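Local coordinates for protein BB_2cx5_001 (Thermus thermophilus, PDB 3RI0) that is a designed epitope scaffold, built on an aminoacyl-tRNA editing-domain fold, that presents a grafted linear epitope, probably from HIV, for immunogen design, at residues G58-L63 against T81-L86. The protein carries 6 engineered substitutions. Numbering follows the deposited sequence.
Sequences GAYLFL and TDLLEL
Tyr60, Phe62 and Leu83 meet because each places CG beside its own backbone N and anti to the carbonyl carbon, with chi1 at -59° in Leu83. Leu83 then extends its chain and divides its two methyls between the two rings. CD2 goes to Tyr60, 3.8 Å from CE1 and equally near CD1. The two side chains cross at about a right angle. CD1 goes to Phe62, with CZ at 4.0 Å, so the far end of that ring does the touching. Here the side chains approach from opposite directions. Thr81 adds one more methyl. Its CG2 lies 4.0 Å from Tyr60 OH, near the end of the phenol. Thr81 OG1 and Ser56 OG share a weak hydrogen bond.

The two segments are not sheet neighbours. Strand 47-54 pairs antiparallel with both strand 59-65 and the short, weakly bonded strand 84-85. Side chains alone join the two segments, and Thr81 and Leu83 come just ahead of 84-85. Helix 72-79, which lies between the segments in the chain, touches both Phe62 and Leu83 through Ala75, and Tyr60 through Val79.

The contact is therefore a small buried apolar cluster toward the periphery of the editing-domain fold. Tyr60 OH is buried here without a hydrogen-bond partner in the model. Carbon packing, not polar pairing, joins the two segments.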
# COMPACT_ATOMS: atom_id res chain seq x y z
N GLY A 58 -1.91 2.34 18.73
CA GLY A 58 -2.92 1.97 17.75
C GLY A 58 -2.26 1.27 16.57
O GLY A 58 -1.17 0.74 16.71
N ALA A 59 -2.92 1.26 15.41
CA ALA A 59 -2.35 0.63 14.22
C ALA A 59 -1.75 1.66 13.25
O ALA A 59 -2.23 2.80 13.19
CB ALA A 59 -3.41 -0.18 13.52
N TYR A 60 -0.71 1.28 12.51
CA TYR A 60 -0.10 2.20 11.55
C TYR A 60 0.07 1.57 10.17
O TYR A 60 0.08 0.34 10.03
CB TYR A 60 1.27 2.68 12.04
CG TYR A 60 1.31 3.02 13.51
CD1 TYR A 60 1.39 2.02 14.47
CD2 TYR A 60 1.26 4.35 13.93
CE1 TYR A 60 1.42 2.32 15.83
CE2 TYR A 60 1.28 4.66 15.29
CZ TYR A 60 1.37 3.64 16.23
OH TYR A 60 1.40 3.94 17.57
N LEU A 61 0.23 2.43 9.16
CA LEU A 61 0.37 1.98 7.79
C LEU A 61 1.74 2.32 7.22
O LEU A 61 2.21 3.46 7.34
CB LEU A 61 -0.72 2.62 6.92
CG LEU A 61 -1.29 1.91 5.69
CD1 LEU A 61 -1.34 2.91 4.56
CD2 LEU A 61 -0.46 0.70 5.29
N PHE A 62 2.38 1.35 6.58
CA PHE A 62 3.69 1.58 5.97
C PHE A 62 3.69 1.21 4.49
O PHE A 62 3.41 0.08 4.12
CB PHE A 62 4.77 0.80 6.71
CG PHE A 62 4.95 1.24 8.14
CD1 PHE A 62 4.20 0.66 9.16
CD2 PHE A 62 5.87 2.24 8.47
CE1 PHE A 62 4.35 1.06 10.49
CE2 PHE A 62 6.03 2.66 9.80
CZ PHE A 62 5.27 2.06 10.81
N LEU A 63 3.99 2.19 3.65
CA LEU A 63 4.02 2.00 2.21
C LEU A 63 5.49 1.79 1.82
O LEU A 63 6.31 2.72 1.89
CB LEU A 63 3.44 3.24 1.53
CG LEU A 63 2.10 3.62 2.18
CD1 LEU A 63 1.63 4.96 1.66
CD2 LEU A 63 1.07 2.54 1.91
N THR A 81 6.81 3.13 19.63
CA THR A 81 6.32 2.00 20.42
C THR A 81 6.67 0.72 19.68
O THR A 81 6.94 0.76 18.48
CB THR A 81 4.79 2.06 20.61
OG1 THR A 81 4.41 1.25 21.72
CG2 THR A 81 4.07 1.56 19.35
N ASP A 82 6.66 -0.41 20.38
CA ASP A 82 6.98 -1.66 19.72
C ASP A 82 5.86 -1.97 18.75
O ASP A 82 4.70 -1.65 19.00
CB ASP A 82 7.13 -2.80 20.72
CG ASP A 82 8.31 -3.70 20.39
OD1 ASP A 82 8.63 -3.85 19.19
OD2 ASP A 82 8.91 -4.27 21.33
N LEU A 83 6.20 -2.58 17.63
CA LEU A 83 5.21 -2.93 16.63
C LEU A 83 5.20 -4.41 16.39
O LEU A 83 6.25 -5.04 16.27
CB LEU A 83 5.52 -2.24 15.31
CG LEU A 83 5.58 -0.72 15.36
CD1 LEU A 83 5.99 -0.20 14.01
CD2 LEU A 83 4.23 -0.17 15.78
N LEU A 84 4.01 -4.99 16.34
CA LEU A 84 3.97 -6.38 16.02
C LEU A 84 3.02 -6.72 14.90
O LEU A 84 2.08 -5.99 14.58
CB LEU A 84 3.69 -7.25 17.24
CG LEU A 84 5.00 -7.98 17.60
CD1 LEU A 84 4.79 -8.89 18.80
CD2 LEU A 84 5.48 -8.79 16.38
N GLU A 85 3.35 -7.84 14.30
CA GLU A 85 2.63 -8.42 13.20
C GLU A 85 1.15 -8.54 13.53
O GLU A 85 0.79 -8.86 14.66
CB GLU A 85 3.24 -9.78 12.93
CG GLU A 85 2.74 -10.47 11.71
CD GLU A 85 3.88 -11.10 10.96
OE1 GLU A 85 4.67 -11.84 11.60
OE2 GLU A 85 4.00 -10.84 9.75
N LEU A 86 0.31 -8.27 12.55
CA LEU A 86 -1.13 -8.37 12.73
C LEU A 86 -1.61 -9.61 12.00
O LEU A 86 -1.16 -9.88 10.88
CB LEU A 86 -1.84 -7.14 12.17
CG LEU A 86 -1.74 -5.84 12.97
CD1 LEU A 86 -2.42 -4.73 12.20
CD2 LEU A 86 -2.38 -6.02 14.35